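Local coordinates for protein anthranilate-CoA ligase (PDB 4WV3) that is a CoA ligase of the ANL superfamily, built from a large AMP-binding enzyme domain and a smaller C-terminal domain, at residues K183-L194 with E371-N380. Numbering follows the deposited sequence.
Sequences KGIPHAHKDYPL and ETAALSYWHN
Lys190 NZ is gripped from both segments: it donates to Glu371 O at 2.8 Å and forms a salt bridge with Asp191 OD1 at 2.8 Å. The C=O...donor angle of 159° at Glu371 O shows a nearly head-on approach to that carbonyl, and a bend at the last torsion (chi4 58°) turns the otherwise extended lysine chain into position. The second carboxylate oxygen, Asp191 OD2, accepts from His187 ND1 (2.9 Å) and from Ala188 N, which arrive from opposite faces of the carboxylate plane. These bonds would fix the carboxylate's rotation and orient the imidazole, whose NE2 is hydrogen-bonded to Thr320 O; Ala374 CB lies over one face of this ring, near its rim. A water bridges Asp191 OD2 to Ala373 O, and Leu194 CB packs on Thr372 CG2 at 3.6 Å.

Toward the other end, Trp378 N donates to Gly184 O. The Tyr377 ring receives Lys183 CD over one face, 4.0 Å from CD to the ring centroid and 19° off the normal, a CH-pi contact. Ile185 CG1 meets its edge at Tyr377 CD1 (3.7 Å), while Tyr377 OH is hydrogen-bonded to Glu321 OE2. The contact thus fastens the loop after strand 364-369 along strand 183-188, which pairs with 169-175 and follows the Ser/Thr/Gly-rich loop characteristic of ANL enzymes; the Ile185 side chain lies about 5 Å from the bound 5'-O-[(S)-[(2-aminobenzoyl)oxy](hydroxy)phosphoryl]adenosine, beside the ligand pocket.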
loop_
_atom_site.group_PDB
_atom_site.type_symbol
_atom_site.label_atom_id
_atom_site.label_comp_id
_atom_site.label_asym_id
_atom_site.label_seq_id
_atom_site.Cartn_x
_atom_site.Cartn_y
_atom_site.Cartn_z
ATOM N N LYS A 183 -9.681 -8.947 -5.317
ATOM C CA LYS A 183 -10.829 -8.979 -4.424
ATOM C C LYS A 183 -11.231 -7.558 -4.056
ATOM O O LYS A 183 -10.379 -6.729 -3.738
ATOM C CB LYS A 183 -10.497 -9.764 -3.155
ATOM C CG LYS A 183 -9.989 -11.174 -3.406
ATOM C CD LYS A 183 -9.405 -11.784 -2.140
ATOM C CE LYS A 183 -8.320 -10.894 -1.550
ATOM N NZ LYS A 183 -7.255 -10.565 -2.537
ATOM N N GLY A 184 -12.528 -7.280 -4.105
ATOM C CA GLY A 184 -13.039 -5.983 -3.704
ATOM C C GLY A 184 -13.117 -5.867 -2.194
ATOM O O GLY A 184 -13.734 -6.701 -1.531
ATOM N N ILE A 185 -12.488 -4.834 -1.647
ATOM C CA ILE A 185 -12.470 -4.626 -0.204
ATOM C C ILE A 185 -13.163 -3.321 0.178
ATOM O O ILE A 185 -12.625 -2.236 -0.044
ATOM C CB ILE A 185 -11.032 -4.639 0.344
ATOM C CG1 ILE A 185 -10.377 -5.992 0.057
ATOM C CG2 ILE A 185 -11.023 -4.337 1.838
ATOM C CD1 ILE A 185 -8.930 -6.077 0.470
ATOM N N PRO A 186 -14.376 -3.428 0.741
ATOM C CA PRO A 186 -15.160 -2.268 1.171
ATOM C C PRO A 186 -14.821 -1.825 2.592
ATOM O O PRO A 186 -14.689 -2.660 3.488
ATOM C CB PRO A 186 -16.598 -2.787 1.108
ATOM C CG PRO A 186 -16.472 -4.242 1.403
ATOM C CD PRO A 186 -15.140 -4.684 0.848
ATOM N N HIS A 187 -14.677 -0.518 2.788
ATOM C CA HIS A 187 -14.444 0.038 4.116
ATOM C C HIS A 187 -15.502 1.077 4.470
ATOM O O HIS A 187 -16.005 1.790 3.602
ATOM C CB HIS A 187 -13.044 0.649 4.224
ATOM C CG HIS A 187 -11.975 -0.345 4.550
ATOM N ND1 HIS A 187 -11.834 -0.902 5.804
ATOM C CD2 HIS A 187 -10.991 -0.879 3.789
ATOM C CE1 HIS A 187 -10.813 -1.739 5.799
ATOM N NE2 HIS A 187 -10.283 -1.744 4.589
ATOM N N ALA A 188 -15.834 1.153 5.753
ATOM C CA ALA A 188 -16.854 2.077 6.227
ATOM C C ALA A 188 -16.255 3.439 6.556
ATOM O O ALA A 188 -15.035 3.588 6.635
ATOM C CB ALA A 188 -17.567 1.501 7.438
ATOM N N HIS A 189 -17.124 4.428 6.746
ATOM C CA HIS A 189 -16.699 5.779 7.101
ATOM C C HIS A 189 -15.862 5.784 8.375
ATOM O O HIS A 189 -14.894 6.534 8.483
ATOM C CB HIS A 189 -17.911 6.697 7.281
ATOM C CG HIS A 189 -18.675 6.955 6.018
ATOM N ND1 HIS A 189 -18.467 8.072 5.238
ATOM C CD2 HIS A 189 -19.651 6.245 5.404
ATOM C CE1 HIS A 189 -19.280 8.038 4.197
ATOM N NE2 HIS A 189 -20.008 6.939 4.274
ATOM N N LYS A 190 -16.236 4.937 9.329
ATOM C CA LYS A 190 -15.577 4.889 10.632
ATOM C C LYS A 190 -14.104 4.498 10.547
ATOM O O LYS A 190 -13.302 4.899 11.386
ATOM C CB LYS A 190 -16.311 3.928 11.572
ATOM C CG LYS A 190 -16.318 2.479 11.108
ATOM C CD LYS A 190 -16.859 1.555 12.187
ATOM C CE LYS A 190 -16.964 0.122 11.685
ATOM N NZ LYS A 190 -15.654 -0.413 11.220
ATOM N N ASP A 191 -13.754 3.720 9.529
ATOM C CA ASP A 191 -12.405 3.181 9.403
ATOM C C ASP A 191 -11.353 4.263 9.180
ATOM O O ASP A 191 -10.190 4.095 9.547
ATOM C CB ASP A 191 -12.349 2.153 8.273
ATOM C CG ASP A 191 -13.274 0.979 8.512
ATOM O OD1 ASP A 191 -13.524 0.653 9.691
ATOM O OD2 ASP A 191 -13.751 0.383 7.524
ATOM N N TYR A 192 -11.767 5.376 8.586
ATOM C CA TYR A 192 -10.833 6.446 8.241
ATOM C C TYR A 192 -10.301 7.251 9.437
ATOM O O TYR A 192 -9.086 7.388 9.587
ATOM C CB TYR A 192 -11.414 7.349 7.143
ATOM C CG TYR A 192 -11.426 6.690 5.784
ATOM C CD1 TYR A 192 -10.499 7.044 4.814
ATOM C CD2 TYR A 192 -12.349 5.697 5.478
ATOM C CE1 TYR A 192 -10.498 6.441 3.573
ATOM C CE2 TYR A 192 -12.355 5.086 4.239
ATOM C CZ TYR A 192 -11.426 5.462 3.291
ATOM O OH TYR A 192 -11.422 4.861 2.055
ATOM N N PRO A 193 -11.192 7.783 10.296
ATOM C CA PRO A 193 -10.628 8.477 11.460
ATOM C C PRO A 193 -10.024 7.504 12.469
ATOM O O PRO A 193 -9.136 7.886 13.232
ATOM C CB PRO A 193 -11.845 9.183 12.064
ATOM C CG PRO A 193 -13.001 8.358 11.644
ATOM C CD PRO A 193 -12.663 7.871 10.269
ATOM N N LEU A 194 -10.498 6.261 12.464
ATOM C CA LEU A 194 -9.986 5.242 13.374
ATOM C C LEU A 194 -8.536 4.875 13.069
ATOM O O LEU A 194 -7.693 4.870 13.964
ATOM C CB LEU A 194 -10.866 3.992 13.339
ATOM C CG LEU A 194 -12.136 4.020 14.189
ATOM C CD1 LEU A 194 -12.970 2.768 13.949
ATOM C CD2 LEU A 194 -11.782 4.156 15.658
ATOM N N GLU A 371 -11.239 -2.957 14.778
ATOM C CA GLU A 371 -12.506 -2.290 14.509
ATOM C C GLU A 371 -12.450 -1.559 13.172
ATOM O O GLU A 371 -13.427 -0.945 12.747
ATOM C CB GLU A 371 -12.859 -1.313 15.631
ATOM C CG GLU A 371 -13.294 -1.985 16.921
ATOM C CD GLU A 371 -13.796 -0.996 17.954
ATOM O OE1 GLU A 371 -13.317 0.158 17.963
ATOM O OE2 GLU A 371 -14.677 -1.374 18.755
ATOM N N THR A 372 -11.297 -1.634 12.514
ATOM C CA THR A 372 -11.109 -0.984 11.223
ATOM C C THR A 372 -11.107 -2.009 10.093
ATOM O O THR A 372 -11.007 -1.655 8.918
ATOM C CB THR A 372 -9.796 -0.183 11.186
ATOM O OG1 THR A 372 -8.681 -1.082 11.231
ATOM C CG2 THR A 372 -9.725 0.765 12.368
ATOM N N ALA A 373 -11.215 -3.281 10.460
ATOM C CA ALA A 373 -11.223 -4.362 9.485
ATOM C C ALA A 373 -12.546 -4.404 8.731
ATOM O O ALA A 373 -13.597 -4.093 9.288
ATOM C CB ALA A 373 -10.960 -5.694 10.170
ATOM N N ALA A 374 -12.486 -4.787 7.460
ATOM C CA ALA A 374 -13.688 -4.919 6.649
ATOM C C ALA A 374 -14.557 -6.057 7.174
ATOM O O ALA A 374 -14.076 -6.942 7.882
ATOM C CB ALA A 374 -13.326 -5.150 5.192
ATOM N N LEU A 375 -15.839 -6.027 6.829
ATOM C CA LEU A 375 -16.777 -7.038 7.299
ATOM C C LEU A 375 -16.736 -8.275 6.406
ATOM O O LEU A 375 -16.887 -9.402 6.878
ATOM C CB LEU A 375 -18.189 -6.457 7.360
ATOM C CG LEU A 375 -18.983 -6.750 8.633
ATOM C CD1 LEU A 375 -18.078 -6.695 9.854
ATOM C CD2 LEU A 375 -20.126 -5.759 8.775
ATOM N N SER A 376 -16.524 -8.046 5.113
ATOM C CA SER A 376 -16.383 -9.118 4.135
ATOM C C SER A 376 -15.853 -8.537 2.831
ATOM O O SER A 376 -15.773 -7.318 2.677
ATOM C CB SER A 376 -17.723 -9.812 3.886
ATOM O OG SER A 376 -18.652 -8.931 3.280
ATOM N N TYR A 377 -15.487 -9.408 1.895
ATOM C CA TYR A 377 -15.075 -8.963 0.570
ATOM C C TYR A 377 -16.297 -8.584 -0.253
ATOM O O TYR A 377 -17.431 -8.855 0.142
ATOM C CB TYR A 377 -14.295 -10.057 -0.164
ATOM C CG TYR A 377 -12.922 -10.335 0.399
ATOM C CD1 TYR A 377 -11.904 -9.396 0.293
ATOM C CD2 TYR A 377 -12.637 -11.544 1.020
ATOM C CE1 TYR A 377 -10.645 -9.648 0.802
ATOM C CE2 TYR A 377 -11.379 -11.805 1.532
ATOM C CZ TYR A 377 -10.387 -10.853 1.419
ATOM O OH TYR A 377 -9.134 -11.110 1.928
ATOM N N TRP A 378 -16.060 -7.957 -1.399
ATOM C CA TRP A 378 -17.133 -7.658 -2.337
ATOM C C TRP A 378 -17.164 -8.710 -3.442
ATOM O O TRP A 378 -16.195 -8.871 -4.186
ATOM C CB TRP A 378 -16.968 -6.256 -2.928
ATOM C CG TRP A 378 -18.070 -5.873 -3.870
ATOM C CD1 TRP A 378 -17.968 -5.690 -5.219
ATOM C CD2 TRP A 378 -19.444 -5.638 -3.536
ATOM N NE1 TRP A 378 -19.192 -5.349 -5.744
ATOM C CE2 TRP A 378 -20.115 -5.311 -4.732
ATOM C CE3 TRP A 378 -20.171 -5.670 -2.343
ATOM C CZ2 TRP A 378 -21.477 -5.020 -4.768
ATOM C CZ3 TRP A 378 -21.524 -5.380 -2.381
ATOM C CH2 TRP A 378 -22.163 -5.059 -3.585
ATOM N N HIS A 379 -18.282 -9.426 -3.527
ATOM C CA HIS A 379 -18.473 -10.490 -4.512
ATOM C C HIS A 379 -17.452 -11.619 -4.400
ATOM O O HIS A 379 -16.950 -12.116 -5.407
ATOM C CB HIS A 379 -18.507 -9.926 -5.935
ATOM C CG HIS A 379 -19.734 -9.124 -6.234
ATOM N ND1 HIS A 379 -19.855 -8.338 -7.360
ATOM C CD2 HIS A 379 -20.897 -8.989 -5.554
ATOM C CE1 HIS A 379 -21.039 -7.752 -7.360
ATOM N NE2 HIS A 379 -21.691 -8.131 -6.275
ATOM N N ASN A 380 -17.152 -12.021 -3.170
ATOM C CA ASN A 380 -16.338 -13.208 -2.936
ATOM C C ASN A 380 -16.756 -13.914 -1.651
ATOM O O ASN A 380 -16.043 -13.882 -0.648
ATOM C CB ASN A 380 -14.850 -12.864 -2.911
ATOM C CG ASN A 380 -14.006 -13.909 -3.611
ATOM O OD1 ASN A 380 -13.125 -13.582 -4.407
ATOM N ND2 ASN A 380 -14.282 -15.178 -3.330
HETATM O O HOH W 1 -14.757 -8.262 -6.576
HETATM O O HOH W 2 -17.097 -4.467 4.820
HETATM O O HOH W 3 -15.649 -2.162 8.348
#